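Local coordinates for putative arylalkylamine N-Acetyltransferase 7 (Aedes aegypti, PDB 4FD7), which belongs to the GNAT superfamily and probably transfers an acetyl group from acetyl-CoA to the amine nitrogen of its substrate, at residues V29-Q34 against R162-E167; K62-D67 against Q123-T128; L153-K158 against T166-A171. One frame throughout, in Å; residues are numbered along the deposited sequence.

Contact 1 of 3, residues V29-Q34 against R162-E167; sequences VWYRVQ and RGIATE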
loop_
_atom_site.group_PDB
_atom_site.type_symbol
_atom_site.label_atom_id
_atom_site.label_comp_id
_atom_site.label_asym_id
_atom_site.label_seq_id
_atom_site.Cartn_x
_atom_site.Cartn_y
_atom_site.Cartn_z
ATOM N N VAL A 29 -10.134 -16.556 -15.206
ATOM C CA VAL A 29 -10.067 -15.510 -16.192
ATOM C C VAL A 29 -8.707 -14.873 -15.971
ATOM O O VAL A 29 -8.038 -15.184 -14.982
ATOM C CB VAL A 29 -11.226 -14.519 -16.002
ATOM C CG1 VAL A 29 -11.110 -13.809 -14.657
ATOM C CG2 VAL A 29 -11.310 -13.531 -17.169
ATOM N N TRP A 30 -8.280 -14.012 -16.886
ATOM C CA TRP A 30 -6.981 -13.375 -16.755
ATOM C C TRP A 30 -7.138 -11.993 -16.164
ATOM O O TRP A 30 -8.115 -11.301 -16.441
ATOM C CB TRP A 30 -6.300 -13.263 -18.118
ATOM C CG TRP A 30 -5.654 -14.504 -18.571
ATOM C CD1 TRP A 30 -6.188 -15.453 -19.395
ATOM C CD2 TRP A 30 -4.331 -14.939 -18.258
ATOM N NE1 TRP A 30 -5.279 -16.460 -19.604
ATOM C CE2 TRP A 30 -4.126 -16.170 -18.911
ATOM C CE3 TRP A 30 -3.294 -14.411 -17.479
ATOM C CZ2 TRP A 30 -2.935 -16.888 -18.810
ATOM C CZ3 TRP A 30 -2.111 -15.127 -17.373
ATOM C CH2 TRP A 30 -1.939 -16.347 -18.035
ATOM N N TYR A 31 -6.163 -11.601 -15.344
ATOM C CA TYR A 31 -6.091 -10.260 -14.810
ATOM C C TYR A 31 -4.703 -9.714 -15.119
ATOM O O TYR A 31 -3.788 -10.476 -15.425
ATOM C CB TYR A 31 -6.246 -10.276 -13.284
ATOM C CG TYR A 31 -7.587 -10.754 -12.762
ATOM C CD1 TYR A 31 -8.572 -9.844 -12.387
ATOM C CD2 TYR A 31 -7.854 -12.107 -12.618
ATOM C CE1 TYR A 31 -9.802 -10.277 -11.892
ATOM C CE2 TYR A 31 -9.068 -12.548 -12.130
ATOM C CZ TYR A 31 -10.039 -11.631 -11.768
ATOM O OH TYR A 31 -11.256 -12.072 -11.276
ATOM N N ARG A 32 -4.537 -8.403 -15.010
ATOM C CA ARG A 32 -3.212 -7.816 -15.124
ATOM C C ARG A 32 -3.011 -6.775 -14.027
ATOM O O ARG A 32 -3.984 -6.210 -13.508
ATOM C CB ARG A 32 -3.016 -7.167 -16.493
ATOM C CG ARG A 32 -3.978 -6.015 -16.773
ATOM C CD ARG A 32 -3.790 -5.473 -18.173
ATOM N NE ARG A 32 -4.628 -4.303 -18.423
ATOM C CZ ARG A 32 -5.898 -4.363 -18.806
ATOM N NH1 ARG A 32 -6.488 -5.538 -18.986
ATOM N NH2 ARG A 32 -6.580 -3.245 -19.002
ATOM N N VAL A 33 -1.744 -6.542 -13.693
ATOM C CA VAL A 33 -1.344 -5.443 -12.823
ATOM C C VAL A 33 -0.432 -4.529 -13.648
ATOM O O VAL A 33 0.528 -4.997 -14.274
ATOM C CB VAL A 33 -0.568 -5.927 -11.590
ATOM C CG1 VAL A 33 -0.387 -4.755 -10.596
ATOM C CG2 VAL A 33 -1.276 -7.108 -10.923
ATOM N N GLN A 34 -0.745 -3.238 -13.668
ATOM C CA GLN A 34 -0.028 -2.304 -14.532
ATOM C C GLN A 34 0.088 -0.925 -13.911
ATOM O O GLN A 34 -0.559 -0.639 -12.901
ATOM C CB GLN A 34 -0.750 -2.164 -15.877
ATOM C CG GLN A 34 -2.177 -1.604 -15.758
ATOM C CD GLN A 34 -2.714 -1.086 -17.084
ATOM O OE1 GLN A 34 -3.303 -1.830 -17.867
ATOM N NE2 GLN A 34 -2.528 0.196 -17.329
ATOM N N ARG A 162 -9.401 -14.145 -4.041
ATOM C CA ARG A 162 -8.894 -14.585 -5.334
ATOM C C ARG A 162 -7.382 -14.428 -5.451
ATOM O O ARG A 162 -6.793 -14.739 -6.492
ATOM C CB ARG A 162 -9.606 -13.818 -6.455
ATOM C CG ARG A 162 -11.015 -14.343 -6.715
ATOM C CD ARG A 162 -11.852 -13.373 -7.505
ATOM N NE ARG A 162 -13.190 -13.886 -7.810
ATOM C CZ ARG A 162 -14.254 -13.737 -7.023
ATOM N NH1 ARG A 162 -15.428 -14.233 -7.386
ATOM N NH2 ARG A 162 -14.152 -13.104 -5.865
ATOM N N GLY A 163 -6.754 -13.947 -4.382
ATOM C CA GLY A 163 -5.311 -13.772 -4.391
ATOM C C GLY A 163 -4.867 -12.495 -5.064
ATOM O O GLY A 163 -3.669 -12.331 -5.332
ATOM N N ILE A 164 -5.812 -11.586 -5.316
ATOM C CA ILE A 164 -5.514 -10.349 -6.047
ATOM C C ILE A 164 -4.501 -9.452 -5.312
ATOM O O ILE A 164 -3.593 -8.893 -5.945
ATOM C CB ILE A 164 -6.813 -9.597 -6.476
ATOM C CG1 ILE A 164 -7.360 -10.195 -7.780
ATOM C CG2 ILE A 164 -6.561 -8.096 -6.654
ATOM C CD1 ILE A 164 -8.864 -10.355 -7.820
ATOM N N ALA A 165 -4.613 -9.362 -3.987
ATOM C CA ALA A 165 -3.677 -8.542 -3.209
ATOM C C ALA A 165 -2.244 -9.059 -3.355
ATOM O O ALA A 165 -1.291 -8.289 -3.588
ATOM C CB ALA A 165 -4.082 -8.504 -1.739
ATOM N N THR A 166 -2.100 -10.372 -3.206
ATOM C CA THR A 166 -0.822 -11.024 -3.405
ATOM C C THR A 166 -0.233 -10.652 -4.764
ATOM O O THR A 166 0.906 -10.205 -4.849
ATOM C CB THR A 166 -0.969 -12.546 -3.338
ATOM O OG1 THR A 166 -1.463 -12.922 -2.046
ATOM C CG2 THR A 166 0.367 -13.233 -3.605
ATOM N N GLU A 167 -0.997 -10.854 -5.830
ATOM C CA GLU A 167 -0.459 -10.571 -7.164
ATOM C C GLU A 167 -0.127 -9.094 -7.424
ATOM O O GLU A 167 0.838 -8.783 -8.157
ATOM C CB GLU A 167 -1.370 -11.153 -8.258
ATOM C CG GLU A 167 -1.622 -12.661 -8.144
ATOM C CD GLU A 167 -0.351 -13.500 -7.974
ATOM O OE1 GLU A 167 0.671 -13.238 -8.638
ATOM O OE2 GLU A 167 -0.367 -14.450 -7.166
#
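Tyr-31 and Val-33 of strand 28-35 face the first turn of helix 164-170, and the two segments advance in step: the CA atoms of Tyr-31 and Ile-164 lie 8.8 Å apart, those of Val-33 and Glu-167 7.7 Å. No hydrogen bond crosses between them; the segments meet by van der Waals contact alone, one ring-on-methyl and two between a carbon and an oxygen. CD1 of Ile-164 lies over one face of the Tyr-31 ring, 4.2 Å from its CE1, and the two side chains cross at about a right angle. With CG anti to its carbonyl carbon (chi1 -65°), Tyr-31 places its OH beside Arg-162, whose CD lies 4.0 Å from that oxygen. The guanidinium plane is turned 61° from the ring, and the hydroxyl meets that group obliquely. Each polar end is held elsewhere: Tyr-31 OH by the carbonyl of Lys-21, Arg-162 NH1 by that of Asp-22. Gly-163, with its positive phi, is the N-cap of the helix, and Glu-167 N donates to its carbonyl O at 3.1 Å. The sequence Arg-Gly-Arg-Gly-Ile-Ala that ends at Ala-165 fits the GNAT signature Arg/Gln-x-x-Gly-x-Gly/Ala, which in relatives wraps the pyrophosphate of acetyl-CoA; this turn is therefore probably the cofactor-binding one, packed here against an N-terminal strand of the sheet. Further along, Val-33 rests CG2 on the backbone of Glu-167, 3.9 Å from its O. The Glu-167 side chain sets out toward the strand but bends off, and its OE1 meets His-16 NE2. On the other face of the strand, Arg-32 NE donates to Gln-34 OE1 at 2.9 Å, nearly straight (171°) and in the planes of both the guanidinium and the amide.

Contact 2 of 3, residues K62-D67 against Q123-T128; sequences KGLAKD and QAIYDT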
loop_
_atom_site.group_PDB
_atom_site.type_symbol
_atom_site.label_atom_id
_atom_site.label_comp_id
_atom_site.label_asym_id
_atom_site.label_seq_id
_atom_site.Cartn_x
_atom_site.Cartn_y
_atom_site.Cartn_z
ATOM N N LYS A 62 -10.228 3.547 13.772
ATOM C CA LYS A 62 -10.302 4.988 14.025
ATOM C C LYS A 62 -11.578 5.638 13.491
ATOM O O LYS A 62 -11.812 6.832 13.734
ATOM C CB LYS A 62 -9.080 5.717 13.437
ATOM C CG LYS A 62 -7.758 5.372 14.099
ATOM C CD LYS A 62 -7.866 5.515 15.602
ATOM C CE LYS A 62 -6.881 6.518 16.128
ATOM N NZ LYS A 62 -7.091 6.646 17.598
ATOM N N GLY A 63 -12.401 4.875 12.771
ATOM C CA GLY A 63 -13.620 5.440 12.205
ATOM C C GLY A 63 -13.344 6.387 11.054
ATOM O O GLY A 63 -14.147 7.254 10.754
ATOM N N LEU A 64 -12.190 6.242 10.431
ATOM C CA LEU A 64 -11.776 7.111 9.357
ATOM C C LEU A 64 -12.792 7.369 8.225
ATOM O O LEU A 64 -12.897 8.467 7.769
ATOM C CB LEU A 64 -10.454 6.598 8.765
ATOM C CG LEU A 64 -9.773 7.435 7.688
ATOM C CD1 LEU A 64 -10.387 8.788 7.646
ATOM C CD2 LEU A 64 -8.305 7.556 7.971
ATOM N N ALA A 65 -13.508 6.357 7.778
ATOM C CA ALA A 65 -14.346 6.526 6.592
ATOM C C ALA A 65 -15.584 7.421 6.798
ATOM O O ALA A 65 -16.201 7.854 5.830
ATOM C CB ALA A 65 -14.758 5.162 6.020
ATOM N N LYS A 66 -15.952 7.666 8.047
ATOM C CA LYS A 66 -17.092 8.531 8.354
ATOM C C LYS A 66 -16.616 9.923 8.696
ATOM O O LYS A 66 -17.419 10.862 8.782
ATOM C CB LYS A 66 -17.899 7.979 9.543
ATOM C CG LYS A 66 -18.698 6.713 9.233
ATOM C CD LYS A 66 -19.421 6.792 7.889
ATOM C CE LYS A 66 -20.262 5.522 7.686
ATOM N NZ LYS A 66 -20.937 5.440 6.362
ATOM N N ASP A 67 -15.308 10.070 8.887
ATOM C CA ASP A 67 -14.755 11.375 9.245
ATOM C C ASP A 67 -14.234 12.161 8.053
ATOM O O ASP A 67 -13.223 11.804 7.464
ATOM C CB ASP A 67 -13.627 11.247 10.267
ATOM C CG ASP A 67 -13.283 12.579 10.895
ATOM O OD1 ASP A 67 -12.565 13.392 10.263
ATOM O OD2 ASP A 67 -13.767 12.833 12.013
ATOM N N GLN A 123 -3.388 11.962 11.651
ATOM C CA GLN A 123 -2.062 12.276 12.155
ATOM C C GLN A 123 -1.557 11.103 12.978
ATOM O O GLN A 123 -0.381 10.730 12.887
ATOM C CB GLN A 123 -2.052 13.551 12.987
ATOM C CG GLN A 123 -0.642 13.971 13.366
ATOM C CD GLN A 123 0.078 14.661 12.221
ATOM O OE1 GLN A 123 -0.407 15.657 11.689
ATOM N NE2 GLN A 123 1.240 14.134 11.836
ATOM N N ALA A 124 -2.458 10.511 13.764
ATOM C CA ALA A 124 -2.116 9.332 14.546
ATOM C C ALA A 124 -1.786 8.147 13.654
ATOM O O ALA A 124 -0.822 7.419 13.911
ATOM C CB ALA A 124 -3.245 8.976 15.503
ATOM N N ILE A 125 -2.570 7.926 12.607
ATOM C CA ILE A 125 -2.259 6.787 11.736
ATOM C C ILE A 125 -0.886 6.950 11.070
ATOM O O ILE A 125 -0.013 6.063 11.126
ATOM C CB ILE A 125 -3.345 6.583 10.685
ATOM C CG1 ILE A 125 -4.641 6.155 11.375
ATOM C CG2 ILE A 125 -2.895 5.553 9.623
ATOM C CD1 ILE A 125 -5.870 6.229 10.492
ATOM N N TYR A 126 -0.704 8.104 10.449
ATOM C CA TYR A 126 0.560 8.480 9.838
ATOM C C TYR A 126 1.759 8.320 10.781
ATOM O O TYR A 126 2.761 7.693 10.429
ATOM C CB TYR A 126 0.464 9.929 9.367
ATOM C CG TYR A 126 1.692 10.415 8.656
ATOM C CD1 TYR A 126 2.647 11.169 9.323
ATOM C CD2 TYR A 126 1.898 10.131 7.316
ATOM C CE1 TYR A 126 3.782 11.620 8.682
ATOM C CE2 TYR A 126 3.048 10.574 6.659
ATOM C CZ TYR A 126 3.983 11.321 7.354
ATOM O OH TYR A 126 5.126 11.786 6.726
ATOM N N ASP A 127 1.666 8.919 11.964
ATOM C CA ASP A 127 2.743 8.846 12.945
ATOM C C ASP A 127 2.959 7.418 13.455
ATOM O O ASP A 127 4.068 7.049 13.817
ATOM C CB ASP A 127 2.452 9.765 14.131
ATOM C CG ASP A 127 2.467 11.225 13.751
ATOM O OD1 ASP A 127 2.930 11.535 12.631
ATOM O OD2 ASP A 127 2.026 12.059 14.584
ATOM N N THR A 128 1.902 6.616 13.496
ATOM C CA THR A 128 2.061 5.213 13.901
ATOM C C THR A 128 2.898 4.443 12.884
ATOM O O THR A 128 3.880 3.763 13.232
ATOM C CB THR A 128 0.705 4.510 14.019
ATOM O OG1 THR A 128 -0.060 5.151 15.040
ATOM C CG2 THR A 128 0.897 3.041 14.379
#
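Lys-62 and Leu-64 meet Ile-125 where a Schellman motif closes helix 57-62 and the chain turns toward helix 68-81. Gly-63 is the positive-phi residue of that motif, and a short turn follows it, with Lys-66 N bonded to Gly-63 O and Asp-67 N to Leu-64 O at 3.1 Å. Asp-67 is then the N-cap of the next helix, its OD1 accepting from Ala-70 N. The corner thus formed lies against helix 120-136, inside the GNAT domain.

The contact across the two segments is apolar. CD1 of Ile-125 is its focus, 3.7 Å from Leu-64 CD2 and 4.2 Å from Lys-62 CG. An extended chi2 (167°) carries this methyl straight out from its helix to the two residues. Leu-64 lies at a slant to Ile-125, whereas the Lys-62 side chain slides alongside in the opposite direction. Bends at chi2 and chi3 bring the methylenes of Lys-62 past the helix, and CE comes 4.4 Å from Ala-124 CB. Met-58 and Asn-59 also touch Ile-125, so helix 57-62 covers it as well.

The polar bonds are made within helix 120-136 or to residues outside the two segments. Lys-62 NZ donates to the carbonyl of Asn-221, and the same lysine makes a cation-pi contact with Tyr-222, which ties the corner to the segment before the last strand. On helix 120-136, Gln-123 NE2 reaches one turn on to Asp-127 OD1 at 3.2 Å, on the syn side of the carboxylate but tilted out of its plane, while Arg-219 forms a salt bridge with OD2. Ala-124 O is gripped twice by Thr-128, by N at 2.9 Å and by OG1 at 2.6 Å, from opposite faces of the carbonyl plane.

Contact 3 of 3, residues L153-K158 against T166-A171; sequences LSVDPK and TEILRA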
loop_
_atom_site.group_PDB
_atom_site.type_symbol
_atom_site.label_atom_id
_atom_site.label_comp_id
_atom_site.label_asym_id
_atom_site.label_seq_id
_atom_site.Cartn_x
_atom_site.Cartn_y
_atom_site.Cartn_z
ATOM N N LEU A 153 -3.345 -0.569 0.044
ATOM C CA LEU A 153 -3.757 -1.467 -1.031
ATOM C C LEU A 153 -5.242 -1.758 -0.844
ATOM O O LEU A 153 -5.653 -2.279 0.200
ATOM C CB LEU A 153 -2.949 -2.773 -1.013
ATOM C CG LEU A 153 -2.985 -3.653 -2.283
ATOM C CD1 LEU A 153 -1.870 -4.691 -2.269
ATOM C CD2 LEU A 153 -4.318 -4.366 -2.494
ATOM N N SER A 154 -6.031 -1.410 -1.860
ATOM C CA SER A 154 -7.478 -1.586 -1.849
ATOM C C SER A 154 -7.873 -2.658 -2.858
ATOM O O SER A 154 -7.380 -2.674 -3.979
ATOM C CB SER A 154 -8.140 -0.267 -2.220
ATOM O OG SER A 154 -9.548 -0.308 -2.077
ATOM N N VAL A 155 -8.753 -3.569 -2.458
ATOM C CA VAL A 155 -9.311 -4.542 -3.397
ATOM C C VAL A 155 -10.827 -4.511 -3.283
ATOM O O VAL A 155 -11.355 -4.507 -2.170
ATOM C CB VAL A 155 -8.815 -5.970 -3.116
ATOM C CG1 VAL A 155 -9.736 -7.027 -3.769
ATOM C CG2 VAL A 155 -7.358 -6.145 -3.577
ATOM N N ASP A 156 -11.517 -4.476 -4.423
ATOM C CA ASP A 156 -12.975 -4.472 -4.410
ATOM C C ASP A 156 -13.440 -5.783 -3.801
ATOM O O ASP A 156 -13.054 -6.856 -4.261
ATOM C CB ASP A 156 -13.512 -4.321 -5.830
ATOM C CG ASP A 156 -15.027 -4.178 -5.884
ATOM O OD1 ASP A 156 -15.731 -4.677 -4.978
ATOM O OD2 ASP A 156 -15.510 -3.564 -6.852
ATOM N N PRO A 157 -14.267 -5.696 -2.745
ATOM C CA PRO A 157 -14.828 -6.841 -2.034
ATOM C C PRO A 157 -15.408 -7.921 -2.944
ATOM O O PRO A 157 -15.304 -9.095 -2.597
ATOM C CB PRO A 157 -15.934 -6.198 -1.200
ATOM C CG PRO A 157 -15.394 -4.870 -0.878
ATOM C CD PRO A 157 -14.680 -4.425 -2.125
ATOM N N LYS A 158 -15.977 -7.562 -4.092
ATOM C CA LYS A 158 -16.561 -8.601 -4.937
ATOM C C LYS A 158 -15.505 -9.387 -5.713
ATOM O O LYS A 158 -15.838 -10.294 -6.486
ATOM C CB LYS A 158 -17.656 -8.051 -5.852
ATOM C CG LYS A 158 -17.165 -7.267 -7.048
ATOM C CD LYS A 158 -18.261 -6.309 -7.539
ATOM C CE LYS A 158 -17.929 -5.789 -8.924
ATOM N NZ LYS A 158 -16.457 -5.673 -9.076
ATOM N N THR A 166 -2.100 -10.372 -3.206
ATOM C CA THR A 166 -0.822 -11.024 -3.405
ATOM C C THR A 166 -0.233 -10.652 -4.764
ATOM O O THR A 166 0.906 -10.205 -4.849
ATOM C CB THR A 166 -0.969 -12.546 -3.338
ATOM O OG1 THR A 166 -1.463 -12.922 -2.046
ATOM C CG2 THR A 166 0.367 -13.233 -3.605
ATOM N N GLU A 167 -0.997 -10.854 -5.830
ATOM C CA GLU A 167 -0.459 -10.571 -7.164
ATOM C C GLU A 167 -0.127 -9.094 -7.424
ATOM O O GLU A 167 0.838 -8.783 -8.157
ATOM C CB GLU A 167 -1.370 -11.153 -8.258
ATOM C CG GLU A 167 -1.622 -12.661 -8.144
ATOM C CD GLU A 167 -0.351 -13.500 -7.974
ATOM O OE1 GLU A 167 0.671 -13.238 -8.638
ATOM O OE2 GLU A 167 -0.367 -14.450 -7.166
ATOM N N ILE A 168 -0.890 -8.188 -6.808
ATOM C CA ILE A 168 -0.604 -6.762 -6.943
ATOM C C ILE A 168 0.744 -6.466 -6.267
ATOM O O ILE A 168 1.561 -5.707 -6.800
ATOM C CB ILE A 168 -1.727 -5.878 -6.336
ATOM C CG1 ILE A 168 -2.926 -5.858 -7.272
ATOM C CG2 ILE A 168 -1.247 -4.468 -6.089
ATOM C CD1 ILE A 168 -4.181 -5.333 -6.632
ATOM N N LEU A 169 0.981 -7.070 -5.103
ATOM C CA LEU A 169 2.296 -6.940 -4.477
ATOM C C LEU A 169 3.393 -7.593 -5.304
ATOM O O LEU A 169 4.530 -7.132 -5.306
ATOM C CB LEU A 169 2.318 -7.578 -3.099
ATOM C CG LEU A 169 1.457 -6.909 -2.034
ATOM C CD1 LEU A 169 1.440 -7.758 -0.802
ATOM C CD2 LEU A 169 2.001 -5.511 -1.721
ATOM N N ARG A 170 3.078 -8.707 -5.959
ATOM C CA ARG A 170 4.111 -9.420 -6.683
ATOM C C ARG A 170 4.595 -8.562 -7.838
ATOM O O ARG A 170 5.775 -8.610 -8.214
ATOM C CB ARG A 170 3.628 -10.803 -7.178
ATOM C CG ARG A 170 4.800 -11.720 -7.515
ATOM C CD ARG A 170 4.344 -12.962 -8.287
ATOM N NE ARG A 170 3.280 -13.654 -7.570
ATOM C CZ ARG A 170 3.489 -14.522 -6.581
ATOM N NH1 ARG A 170 4.728 -14.805 -6.194
ATOM N NH2 ARG A 170 2.461 -15.108 -5.982
ATOM N N ALA A 171 3.690 -7.754 -8.384
ATOM C CA ALA A 171 4.063 -6.803 -9.448
ATOM C C ALA A 171 5.156 -5.778 -9.090
ATOM O O ALA A 171 5.679 -5.095 -9.973
ATOM C CB ALA A 171 2.828 -6.084 -9.979
#
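An apolar strand-on-helix contact joins Leu-153 and Val-155, at the end of strand 146-155, to Ile-168 and Leu-169 of helix 164-170; strand and helix are successive elements of the GNAT core, linked by the glycine-containing turn that in GNAT relatives binds the pyrophosphate of acetyl-CoA and probably does so here. Their axes approach to 10.1 Å and their N-to-C directions differ by 140°, so the helix runs back at an angle. Leu-153 makes the largest share of the contact, with two of its three touches. A chi1 of -164° turns Leu-153 so that CD1 touches two successive residues of the helix, 3.9 Å from Ile-168 CG2 and 4.0 Å from Leu-169 CD2. Val-155 adds a looser touch of CG2 on Ile-168 CD1 at 4.5 Å.

Two acidic side chains are bonded within their own segments. Asp-156 OD1 accepts from Lys-158 N at 3.0 Å, an Asx turn that shapes the exit from the strand, and OD2 forms a salt bridge with Lys-158 NZ, which also forms one with Glu-97. Arg-170 grips Glu-167 side-on, NE to OE1 at 2.8 Å and NH2 to OE2 at 3.1 Å, with both oxygens nearly in the guanidinium plane.

Leu-169 also packs on Ala-196 and Val-200 of helix 191-200, Asn-102 of strand 98-108 touches Leu-153, Ile-168 and Leu-169, and Ser-154, turned from helix 164-170, meets helix 41-55.

How the contacts relate
From the N terminus, strand 28-35 is the first element used, and contact 1 closes the longest loop by bringing it to helix 164-170. Contact 2 is nested inside that loop, joining the corner after helix 57-62 to helix 120-136 on the opposite side of the chain's centre, about 18 Å from contact 1 between nearest atoms. Contact 3 opens after contact 2 has closed and makes a short loop ending on the same helix as contact 1, with Thr-166 and Glu-167 in common. Contacts 1 and 3 touch, for instance Ile-164 CG2 with Val-155 CG2 at 3.7 Å. Through them helix 164-170 packs on strands 28-35 and 146-155 of the same sheet.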